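Local structure of glutathione S-transferase (Rhodospirillum rubrum F11, 4O7H) at residues A12-R17 and R215-L220; L20-L25 and K195-F200; V91-A96 and L141-W146; R152-D157 and K188-L193. The protein probably catalyses the attack of the glutathione thiol on electrophilic substrates, giving glutathione conjugates. All coordinates share one frame; numbering follows the deposited sequence. Where two conformers were deposited one is given.

How the interactions relate
From the N terminus, helix 11-22 of the thioredoxin-like domain takes part in two contacts, both with partners near the end of the chain. Interaction 1 closes the largest loop, bringing the C-terminal tail back to this helix, and interaction 2, nested inside it, joins the end of the helix to the turn after helix 185-195. Interactions 3 and 4 lie within both loops and follow one another in series, tying helix 85-119 to helix 127-150 and then the 152-157 loop to helix 185-195. K195 NZ bonds to Y217 O and D219 O, linking interactions 1 and 2, while I144 packs on W190 and L154, joining interactions 3 and 4.

Interaction 1 (A12-R17 and R215-L220); sequences AARKVR and RHYADL
R14 and Y217 reach toward each other from the two domains of the glutathione S-transferase fold, R14 from helix 11-22 of the thioredoxin-like domain and Y217 from the tail that follows the last helix of the all-helical domain. Their CA atoms stand 15.3 Å apart, so the contact is made by the far ends of two long side chains and buries just 61 Å² in total.

The direct polar link is a single hydrogen bond. R14 NH1 donates to Y217 OH over 2.9 Å, nearly straight at 165°, and the hydroxyl oxygen lies at the edge of the guanidinium, close to its plane. The two planes are turned 56° against each other, and because the guanidinium and the ring meet edge to edge through NH1 and OH, neither lies over the other's face. The R14 chain runs extended from CG to NE, spending its whole length on the span, while Y217 has CG anti to the backbone N (chi1 179°), which sends the ring out toward the helix.

Further hydrogen bonds fix both buried ends: R14 NE donates to G8 O and NH1 also meets S171 OG, while Y217 OH bonds to L203 O. Around the arginine, apolar packing comes from C168 and L172 of helix 161-175 and from L203 and I208. With a leucine at the R14 position, the Y217 hydroxyl would probably lose its charged donor and G8 O its partner, leaving the tail less firmly tied to helix 11-22.

The tyrosine is itself the second residue of a type I beta turn from H216 to D219, closed by D219 N donating to H216 O at 3.0 Å.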
# COMPACT_ATOMS: atom_id res chain seq x y z
N ALA A 12 -10.13 -2.96 2.33
CA ALA A 12 -9.37 -2.67 3.51
C ALA A 12 -10.22 -2.64 4.77
O ALA A 12 -9.83 -3.09 5.83
CB ALA A 12 -8.66 -1.34 3.36
N ALA A 13 -11.41 -2.07 4.64
CA ALA A 13 -12.32 -2.03 5.77
C ALA A 13 -12.81 -3.41 6.13
O ALA A 13 -12.89 -3.74 7.34
CB ALA A 13 -13.47 -1.06 5.51
N ARG A 14 -13.10 -4.23 5.13
CA ARG A 14 -13.44 -5.62 5.41
C ARG A 14 -12.33 -6.28 6.19
O ARG A 14 -12.58 -6.99 7.19
CB ARG A 14 -13.75 -6.39 4.13
CG ARG A 14 -15.08 -6.02 3.45
CD ARG A 14 -15.41 -6.96 2.27
NE ARG A 14 -16.77 -6.63 1.83
CZ ARG A 14 -17.70 -7.51 1.48
NH1 ARG A 14 -17.44 -8.79 1.36
NH2 ARG A 14 -18.93 -7.06 1.24
N LYS A 15 -11.10 -6.10 5.74
CA LYS A 15 -9.96 -6.68 6.43
C LYS A 15 -9.88 -6.29 7.89
O LYS A 15 -9.64 -7.12 8.77
CB LYS A 15 -8.64 -6.39 5.72
CG LYS A 15 -7.45 -6.58 6.66
CD LYS A 15 -6.17 -6.73 5.95
CE LYS A 15 -5.80 -5.51 5.21
NZ LYS A 15 -4.47 -5.79 4.62
N VAL A 16 -10.07 -5.01 8.20
CA VAL A 16 -10.01 -4.57 9.58
C VAL A 16 -11.15 -5.18 10.42
O VAL A 16 -10.92 -5.61 11.55
CB VAL A 16 -9.96 -3.04 9.66
CG1 VAL A 16 -10.01 -2.57 11.11
CG2 VAL A 16 -8.65 -2.48 9.06
N ARG A 17 -12.34 -5.29 9.86
CA ARG A 17 -13.42 -5.91 10.55
C ARG A 17 -13.07 -7.37 10.92
O ARG A 17 -13.33 -7.81 12.03
CB ARG A 17 -14.72 -5.93 9.73
CG ARG A 17 -15.31 -4.57 9.47
CD ARG A 17 -16.66 -4.72 8.82
NE ARG A 17 -17.67 -5.09 9.83
CZ ARG A 17 -18.96 -5.26 9.53
NH1 ARG A 17 -19.36 -5.15 8.27
NH2 ARG A 17 -19.85 -5.49 10.49
N ARG A 215 -26.28 -16.45 -5.15
CA ARG A 215 -26.95 -17.35 -4.24
C ARG A 215 -25.97 -18.17 -3.37
O ARG A 215 -26.32 -18.53 -2.27
CB ARG A 215 -27.90 -18.28 -5.02
CG ARG A 215 -27.30 -19.29 -5.98
CD ARG A 215 -28.40 -20.03 -6.77
NE ARG A 215 -29.26 -20.77 -5.86
CZ ARG A 215 -30.50 -20.44 -5.43
NH1 ARG A 215 -31.15 -19.39 -5.85
NH2 ARG A 215 -31.11 -21.19 -4.50
N HIS A 216 -24.75 -18.40 -3.85
CA HIS A 216 -23.76 -19.18 -3.10
C HIS A 216 -22.91 -18.34 -2.15
O HIS A 216 -22.09 -18.84 -1.38
CB HIS A 216 -22.80 -19.86 -4.06
CG HIS A 216 -21.88 -18.88 -4.71
ND1 HIS A 216 -22.17 -18.27 -5.91
CD2 HIS A 216 -20.65 -18.43 -4.34
CE1 HIS A 216 -21.17 -17.47 -6.24
NE2 HIS A 216 -20.25 -17.53 -5.30
N TYR A 217 -23.06 -17.01 -2.23
CA TYR A 217 -22.17 -16.10 -1.49
C TYR A 217 -22.10 -16.39 -0.00
O TYR A 217 -21.00 -16.43 0.58
CB TYR A 217 -22.61 -14.64 -1.76
CG TYR A 217 -21.80 -13.61 -1.04
CD1 TYR A 217 -20.51 -13.28 -1.46
CD2 TYR A 217 -22.28 -13.03 0.09
CE1 TYR A 217 -19.77 -12.33 -0.78
CE2 TYR A 217 -21.57 -12.07 0.75
CZ TYR A 217 -20.32 -11.74 0.32
OH TYR A 217 -19.54 -10.83 1.06
N ALA A 218 -23.23 -16.60 0.65
CA ALA A 218 -23.25 -16.90 2.07
C ALA A 218 -23.29 -18.40 2.36
O ALA A 218 -23.51 -18.79 3.50
CB ALA A 218 -24.43 -16.17 2.73
N ASP A 219 -23.10 -19.24 1.37
CA ASP A 219 -23.10 -20.70 1.59
C ASP A 219 -21.72 -21.16 2.08
O ASP A 219 -20.74 -21.11 1.32
CB ASP A 219 -23.44 -21.39 0.28
CG ASP A 219 -23.67 -22.89 0.45
OD1 ASP A 219 -23.56 -23.40 1.59
OD2 ASP A 219 -23.92 -23.56 -0.59
N LEU A 220 -21.64 -21.69 3.30
CA LEU A 220 -20.39 -22.20 3.80
C LEU A 220 -19.96 -23.44 3.03
O LEU A 220 -18.74 -23.77 2.92
CB LEU A 220 -20.49 -22.44 5.31
CG LEU A 220 -20.86 -21.27 6.19
CD1 LEU A 220 -20.60 -21.60 7.67
CD2 LEU A 220 -20.04 -20.04 5.82

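Interaction 2 (L20-L25 and K195-F200); sequences LAEKRL and KSRPSF
E22 OE2 is gripped by R197 NE at 2.9 Å, by S199 OG at 2.7 Å and by a water at 2.9 Å. The serine hydroxyl donates to its anti lone pair, whereas R197 comes from the syn side. The arginine binds side-on, its NH2 reaching E22 OE1 at 2.9 Å, so the two nitrogens take one carboxylate oxygen each. This salt bridge is not quite flat, the carboxylate and guanidinium planes lying 33° apart. The bend of the R197 chain at chi3 (66°) turns its NE–NH2 edge to the glutamate.

The arrangement joins the C-terminal end of the first helix of the thioredoxin-like domain to the 3-10 turn between helices 185-195 and 201-205, and so bridges the two domains. The same water accepts from S199 N, adding a relayed link. Beside these bonds A21 CB packs on S199 CB at 3.5 Å.

With an alanine in place of E22, the R197 guanidinium would probably be left without its counter-charge and free to swing, and S199 OG would lose its acceptor.

Helix 11-22 ends in a Schellman motif at R24, whose positive phi turns the chain and whose NH2 donates to E22 O at 2.8 Å.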
# COMPACT_ATOMS: atom_id res chain seq x y z
N LEU A 20 -10.35 -7.32 13.74
CA LEU A 20 -10.88 -6.97 15.02
C LEU A 20 -11.55 -8.21 15.66
O LEU A 20 -11.35 -8.51 16.85
CB LEU A 20 -11.90 -5.84 14.84
CG LEU A 20 -11.27 -4.45 14.62
CD1 LEU A 20 -12.35 -3.51 14.11
CD2 LEU A 20 -10.60 -3.91 15.88
N ALA A 21 -12.33 -8.92 14.86
CA ALA A 21 -13.03 -10.13 15.33
C ALA A 21 -12.03 -11.26 15.69
O ALA A 21 -12.20 -11.95 16.70
CB ALA A 21 -14.05 -10.60 14.33
N GLU A 22 -11.01 -11.45 14.87
CA GLU A 22 -9.98 -12.46 15.14
C GLU A 22 -9.28 -12.15 16.45
O GLU A 22 -8.95 -13.07 17.22
CB GLU A 22 -8.96 -12.50 14.02
CG GLU A 22 -9.45 -13.21 12.76
CD GLU A 22 -9.66 -14.69 12.91
OE1 GLU A 22 -8.86 -15.33 13.64
OE2 GLU A 22 -10.62 -15.23 12.30
N LYS A 23 -9.14 -10.85 16.77
CA LYS A 23 -8.47 -10.43 18.03
C LYS A 23 -9.45 -10.33 19.20
O LYS A 23 -9.09 -9.92 20.29
CB LYS A 23 -7.73 -9.13 17.81
CG LYS A 23 -6.48 -9.39 16.96
CD LYS A 23 -5.60 -8.19 16.81
CE LYS A 23 -4.30 -8.58 16.17
NZ LYS A 23 -3.30 -9.13 17.11
N ARG A 24 -10.70 -10.71 18.95
CA ARG A 24 -11.74 -10.68 19.99
C ARG A 24 -11.95 -9.27 20.56
O ARG A 24 -12.15 -9.06 21.78
CB ARG A 24 -11.42 -11.66 21.08
CG ARG A 24 -11.88 -13.06 20.75
CD ARG A 24 -11.16 -13.74 19.62
NE ARG A 24 -11.55 -15.16 19.46
CZ ARG A 24 -10.93 -16.01 18.64
NH1 ARG A 24 -11.29 -17.31 18.57
NH2 ARG A 24 -9.96 -15.57 17.86
N LEU A 25 -11.89 -8.27 19.68
CA LEU A 25 -12.06 -6.89 20.05
C LEU A 25 -13.42 -6.43 19.68
O LEU A 25 -13.79 -6.42 18.50
CB LEU A 25 -10.98 -6.02 19.38
CG LEU A 25 -9.56 -6.42 19.68
CD1 LEU A 25 -8.61 -5.60 18.82
CD2 LEU A 25 -9.28 -6.14 21.16
N LYS A 195 -13.93 -18.33 5.07
CA LYS A 195 -15.31 -17.78 5.09
C LYS A 195 -16.19 -18.38 6.19
O LYS A 195 -17.20 -17.76 6.59
CB LYS A 195 -15.98 -17.88 3.73
CG LYS A 195 -16.68 -19.18 3.46
CD LYS A 195 -17.41 -19.20 2.08
CE LYS A 195 -18.64 -18.32 1.91
NZ LYS A 195 -19.31 -18.63 0.62
N SER A 196 -15.78 -19.56 6.68
CA SER A 196 -16.48 -20.30 7.74
C SER A 196 -16.08 -19.89 9.16
O SER A 196 -16.62 -20.42 10.12
CB SER A 196 -16.20 -21.80 7.56
OG SER A 196 -16.86 -22.33 6.41
N ARG A 197 -15.12 -18.98 9.29
CA ARG A 197 -14.71 -18.50 10.61
C ARG A 197 -15.70 -17.45 11.10
O ARG A 197 -16.24 -16.69 10.32
CB ARG A 197 -13.29 -17.93 10.55
CG ARG A 197 -12.25 -18.89 10.07
CD ARG A 197 -10.86 -18.30 9.94
NE ARG A 197 -10.25 -17.91 11.19
CZ ARG A 197 -9.50 -18.68 11.97
NH1 ARG A 197 -9.25 -19.93 11.61
NH2 ARG A 197 -8.95 -18.17 13.08
N PRO A 198 -15.94 -17.38 12.41
CA PRO A 198 -16.90 -16.42 12.93
C PRO A 198 -16.55 -14.98 12.58
O PRO A 198 -17.44 -14.17 12.39
CB PRO A 198 -16.89 -16.69 14.45
CG PRO A 198 -16.34 -18.04 14.61
CD PRO A 198 -15.52 -18.42 13.40
N SER A 199 -15.25 -14.70 12.41
CA SER A 199 -14.81 -13.32 12.09
C SER A 199 -15.31 -12.91 10.74
O SER A 199 -15.44 -11.72 10.45
CB SER A 199 -13.30 -13.24 12.09
OG SER A 199 -12.78 -14.18 11.17
N PHE A 200 -15.61 -13.88 9.88
CA PHE A 200 -16.07 -13.55 8.52
C PHE A 200 -17.58 -13.33 8.41
O PHE A 200 -18.08 -12.87 7.38
CB PHE A 200 -15.67 -14.65 7.54
CG PHE A 200 -15.11 -14.14 6.22
CD1 PHE A 200 -13.83 -13.61 6.16
CD2 PHE A 200 -15.87 -14.20 5.06
CE1 PHE A 200 -13.32 -13.15 4.96
CE2 PHE A 200 -15.37 -13.73 3.84
CZ PHE A 200 -14.08 -13.23 3.80
O HOH W 1 -12.85 -16.22 13.86

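Interaction 3 (V91-A96 and L141-W146); sequences VRRLVA and LRYISW
Y143 buries the most surface here, and its hydroxyl carries the polar part of the contact with R93. The arginine takes it end-on: NH2 donates to Y143 OH at 2.9 Å and NH1 donates to the same oxygen at 3.1 Å. Both bonds are bent, with N-H...O angles of 146° and 137°, as expected when one oxygen sits in the fork between two nitrogens. The oxygen stays near the guanidinium plane, but the phenol ring itself is turned 65° against that plane. R93 leaves helix 85-119 with CG anti to the backbone N and then bends at chi3, which swings its end round to the tyrosine.

L94 supplies the apolar part. Its CD2 touches Y143 CE2 at 4.1 Å, while its CG lies 3.8 Å above one face of the R93 guanidinium, toward the rim. The leucine is therefore packed against both partners of the hydrogen bonds.

These residues pin two long helices of the all-helical C-terminal domain, 85-119 and 127-150, at a point where their backbones stand well apart: the nearest CA atoms, of L94 and I144, are 10.2 Å from each other. The Y143 side chain reaches across from helix 127-150 to meet R93 and L94, and W97 meets its ring.

R93 NH2 also forms a salt bridge with E90, about one helical turn earlier, a second polar partner for the same nitrogen. P46 of the second subunit packs on both R93 and Y143, placing this pair at the dimer interface.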
# COMPACT_ATOMS: atom_id res chain seq x y z
N VAL A 91 4.40 -12.57 5.56
CA VAL A 91 3.02 -12.07 5.72
C VAL A 91 2.86 -10.71 5.02
O VAL A 91 1.89 -10.47 4.26
CB VAL A 91 2.62 -11.93 7.20
CG1 VAL A 91 1.26 -11.26 7.32
CG2 VAL A 91 2.60 -13.30 7.86
N ARG A 92 3.78 -9.80 5.30
CA ARG A 92 3.71 -8.44 4.73
C ARG A 92 3.86 -8.42 3.20
O ARG A 92 3.17 -7.64 2.49
CB ARG A 92 4.66 -7.49 5.44
CG ARG A 92 4.29 -7.24 6.88
CD ARG A 92 5.02 -6.06 7.44
NE ARG A 92 4.76 -5.76 8.85
CZ ARG A 92 5.54 -6.09 9.88
NH1 ARG A 92 6.65 -6.81 9.73
NH2 ARG A 92 5.22 -5.68 11.07
N ARG A 93 4.73 -9.29 2.67
CA ARG A 93 4.86 -9.49 1.24
C ARG A 93 3.52 -9.84 0.63
O ARG A 93 3.13 -9.27 -0.39
CB ARG A 93 5.91 -10.60 0.91
CG ARG A 93 6.09 -10.82 -0.59
CD ARG A 93 7.02 -12.01 -0.89
NE ARG A 93 6.40 -13.32 -0.66
CZ ARG A 93 5.57 -13.88 -1.52
NH1 ARG A 93 5.23 -13.24 -2.65
NH2 ARG A 93 5.06 -15.07 -1.26
N LEU A 94 2.85 -10.81 1.24
CA LEU A 94 1.59 -11.29 0.69
C LEU A 94 0.48 -10.28 0.89
O LEU A 94 -0.39 -10.10 0.00
CB LEU A 94 1.25 -12.66 1.29
CG LEU A 94 2.07 -13.79 0.66
CD1 LEU A 94 1.93 -15.02 1.51
CD2 LEU A 94 1.65 -14.05 -0.78
N VAL A 95 0.46 -9.59 2.04
CA VAL A 95 -0.46 -8.45 2.19
C VAL A 95 -0.31 -7.50 1.02
O VAL A 95 -1.31 -7.07 0.42
CB VAL A 95 -0.27 -7.72 3.55
CG1 VAL A 95 -1.02 -6.41 3.58
CG2 VAL A 95 -0.77 -8.63 4.64
N ALA A 96 0.93 -7.11 0.71
CA ALA A 96 1.16 -6.23 -0.43
C ALA A 96 0.76 -6.87 -1.77
O ALA A 96 0.23 -6.17 -2.64
CB ALA A 96 2.63 -5.82 -0.50
N LEU A 141 -5.67 -16.80 -8.36
CA LEU A 141 -6.14 -18.05 -7.82
C LEU A 141 -5.15 -19.19 -8.00
O LEU A 141 -5.04 -20.00 -7.10
CB LEU A 141 -7.49 -18.43 -8.38
CG LEU A 141 -8.62 -17.54 -7.87
CD1 LEU A 141 -9.82 -17.64 -8.81
CD2 LEU A 141 -9.02 -17.83 -6.43
N ARG A 142 -4.44 -19.22 -9.12
CA ARG A 142 -3.41 -20.25 -9.31
C ARG A 142 -2.29 -20.10 -8.28
O ARG A 142 -1.75 -21.10 -7.74
CB ARG A 142 -2.81 -20.21 -10.74
CG ARG A 142 -3.74 -20.67 -11.84
CD ARG A 142 -2.97 -21.08 -13.12
NE ARG A 142 -2.25 -19.95 -13.70
CZ ARG A 142 -2.80 -19.05 -14.50
NH1 ARG A 142 -4.09 -19.14 -14.82
NH2 ARG A 142 -2.07 -18.05 -14.96
N TYR A 143 -1.94 -18.85 -7.97
CA TYR A 143 -0.91 -18.60 -6.97
C TYR A 143 -1.33 -19.01 -5.58
O TYR A 143 -0.59 -19.59 -4.83
CB TYR A 143 -0.49 -17.12 -7.02
CG TYR A 143 0.69 -16.77 -6.20
CD1 TYR A 143 1.82 -17.59 -6.18
CD2 TYR A 143 0.70 -15.63 -5.41
CE1 TYR A 143 2.93 -17.26 -5.42
CE2 TYR A 143 1.79 -15.29 -4.65
CZ TYR A 143 2.91 -16.10 -4.66
OH TYR A 143 3.99 -15.83 -3.89
N ILE A 144 -2.55 -18.65 -5.21
CA ILE A 144 -3.11 -19.09 -3.94
C ILE A 144 -3.08 -20.61 -3.83
O ILE A 144 -2.68 -21.17 -2.82
CB ILE A 144 -4.54 -18.53 -3.77
CG1 ILE A 144 -4.49 -17.02 -3.57
CG2 ILE A 144 -5.25 -19.24 -2.63
CD1 ILE A 144 -5.84 -16.36 -3.56
N SER A 145 -3.53 -21.26 -4.91
CA SER A 145 -3.54 -22.72 -4.91
C SER A 145 -2.13 -23.30 -4.69
O SER A 145 -1.97 -24.24 -3.92
CB SER A 145 -4.10 -23.27 -6.21
OG SER A 145 -5.49 -22.93 -6.36
N TRP A 146 -1.15 -22.71 -5.34
CA TRP A 146 0.28 -23.10 -5.16
C TRP A 146 0.75 -22.94 -3.72
O TRP A 146 1.29 -23.89 -3.09
CB TRP A 146 1.16 -22.30 -6.13
CG TRP A 146 2.58 -22.71 -6.06
CD1 TRP A 146 3.55 -22.15 -5.30
CD2 TRP A 146 3.18 -23.82 -6.75
NE1 TRP A 146 4.74 -22.85 -5.46
CE2 TRP A 146 4.54 -23.86 -6.36
CE3 TRP A 146 2.71 -24.77 -7.65
CZ2 TRP A 146 5.44 -24.84 -6.83
CZ3 TRP A 146 3.64 -25.76 -8.13
CH2 TRP A 146 4.95 -25.77 -7.71

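Interaction 4 (R152-D157 and K188-L193); sequences RWLAGD and KEWYAL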
# COMPACT_ATOMS: atom_id res chain seq x y z
N ARG A 152 0.10 -24.52 5.41
CA ARG A 152 -1.14 -24.67 6.13
C ARG A 152 -2.08 -23.50 5.80
O ARG A 152 -3.27 -23.70 5.55
CB ARG A 152 -0.82 -24.69 7.62
CG ARG A 152 -1.98 -25.00 8.51
CD ARG A 152 -1.50 -24.87 9.95
NE ARG A 152 -2.46 -25.39 10.91
CZ ARG A 152 -2.96 -26.62 10.83
NH1 ARG A 152 -2.61 -27.39 9.81
NH2 ARG A 152 -3.82 -27.05 11.74
N TRP A 153 -1.53 -22.31 5.79
CA TRP A 153 -2.26 -21.08 5.49
C TRP A 153 -1.37 -20.30 4.51
O TRP A 153 -0.25 -20.69 4.21
CB TRP A 153 -2.51 -20.28 6.77
CG TRP A 153 -3.46 -20.92 7.71
CD1 TRP A 153 -3.13 -21.62 8.85
CD2 TRP A 153 -4.88 -20.93 7.64
NE1 TRP A 153 -4.28 -22.08 9.46
CE2 TRP A 153 -5.36 -21.66 8.75
CE3 TRP A 153 -5.80 -20.42 6.72
CZ2 TRP A 153 -6.73 -21.87 8.99
CZ3 TRP A 153 -7.14 -20.63 6.95
CH2 TRP A 153 -7.60 -21.37 8.07
N LEU A 154 -1.82 -19.15 3.98
CA LEU A 154 -1.08 -18.57 2.83
C LEU A 154 0.37 -18.18 3.12
O LEU A 154 1.22 -18.29 2.26
CB LEU A 154 -1.73 -17.30 2.29
CG LEU A 154 -3.03 -17.40 1.55
CD1 LEU A 154 -3.38 -16.00 1.02
CD2 LEU A 154 -2.90 -18.36 0.39
N ALA A 155 0.63 -17.74 4.34
CA ALA A 155 1.96 -17.27 4.74
C ALA A 155 2.72 -18.25 5.58
O ALA A 155 3.85 -17.94 6.00
CB ALA A 155 1.87 -15.93 5.47
N GLY A 156 2.14 -19.40 5.86
CA GLY A 156 2.78 -20.44 6.68
C GLY A 156 1.85 -21.15 7.64
O GLY A 156 0.73 -21.51 7.29
N ASP A 157 2.33 -21.40 8.87
CA ASP A 157 1.69 -22.33 9.78
C ASP A 157 0.46 -21.81 10.52
O ASP A 157 -0.31 -22.58 11.09
CB ASP A 157 2.73 -22.80 10.83
N LYS A 188 -10.33 -22.60 -3.76
CA LYS A 188 -11.70 -22.67 -3.28
C LYS A 188 -11.81 -23.26 -1.88
O LYS A 188 -12.53 -22.74 -0.99
CB LYS A 188 -12.53 -23.51 -4.27
CG LYS A 188 -14.01 -23.48 -3.92
CD LYS A 188 -14.83 -24.44 -4.77
CE LYS A 188 -16.18 -24.61 -4.10
NZ LYS A 188 -17.06 -25.58 -4.82
N GLU A 189 -11.09 -24.35 -1.65
CA GLU A 189 -11.11 -24.98 -0.34
C GLU A 189 -10.56 -24.09 0.75
O GLU A 189 -11.07 -24.07 1.83
CB GLU A 189 -10.39 -26.34 -0.36
CG GLU A 189 -11.28 -27.42 -1.00
CD GLU A 189 -12.77 -27.28 -0.62
OE1 GLU A 189 -13.14 -27.46 0.60
OE2 GLU A 189 -13.62 -26.97 -1.53
N TRP A 190 -9.48 -23.36 0.44
CA TRP A 190 -8.90 -22.42 1.38
C TRP A 190 -9.88 -21.31 1.71
O TRP A 190 -10.07 -20.95 2.88
CB TRP A 190 -7.57 -21.88 0.83
CG TRP A 190 -7.19 -20.52 1.48
CD1 TRP A 190 -6.53 -20.32 2.61
CD2 TRP A 190 -7.49 -19.22 0.96
NE1 TRP A 190 -6.37 -18.98 2.86
CE2 TRP A 190 -6.98 -18.28 1.86
CE3 TRP A 190 -8.16 -18.78 -0.17
CZ2 TRP A 190 -7.15 -16.92 1.67
CZ3 TRP A 190 -8.36 -17.44 -0.35
CH2 TRP A 190 -7.84 -16.51 0.56
N TYR A 191 -10.57 -20.79 0.69
CA TYR A 191 -11.53 -19.71 0.93
C TYR A 191 -12.69 -20.21 1.78
O TYR A 191 -13.19 -19.52 2.62
CB TYR A 191 -12.03 -19.09 -0.36
CG TYR A 191 -12.98 -17.91 -0.18
CD1 TYR A 191 -12.51 -16.67 0.20
CD2 TYR A 191 -14.33 -18.08 -0.30
CE1 TYR A 191 -13.38 -15.61 0.37
CE2 TYR A 191 -15.20 -17.04 -0.15
CZ TYR A 191 -14.72 -15.79 0.19
OH TYR A 191 -15.61 -14.73 0.37
N ALA A 192 -13.13 -21.43 1.53
CA ALA A 192 -14.20 -22.00 2.36
C ALA A 192 -13.83 -22.08 3.81
O ALA A 192 -14.68 -21.88 4.67
CB ALA A 192 -14.54 -23.40 1.81
N LEU A 193 -12.56 -22.38 4.09
CA LEU A 193 -12.08 -22.39 5.45
C LEU A 193 -12.10 -21.00 6.07
O LEU A 193 -12.60 -20.82 7.21
CB LEU A 193 -10.71 -22.96 5.57
CG LEU A 193 -10.52 -24.45 5.37
CD1 LEU A 193 -9.01 -24.70 5.45
CD2 LEU A 193 -11.26 -25.18 6.46
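The indole of W190 projects from helix 185-195 into a recess formed by W153 and L154 of the loop 152-157. L154 crosses it at about a right angle: CD2 lies over one face, 4.3 Å above the plane and toward the rim, while CG approaches W190 NE1 at 3.9 Å and CD1 meets W190 CZ2 at the same distance. W153 comes in beside it, its ring edge turned to the pyrrole side, with CE3 4.2 Å from W190 CD1. The far end of the W153 ring reaches about one turn further along the helix, where CH2 lies 4.3 Å from L193 CB.

A type I beta turn from W153 to G156 presents the two bumps one after the other. L154 points into the buried part of the contact, and W153 lies along its more open side. G156, at a phi of 140°, carries the chain out of the turn with backbone angles that a side chain would hinder.

Between the indole and the loop, D163 OD1 of helix 161-175 accepts from both W190 NE1 and L154 N. I144 and I148 of helix 127-150 pack on W190 and A166 of helix 161-175 touches both W190 and L154, so the indole sits where three helices of the C-terminal domain and the loop converge.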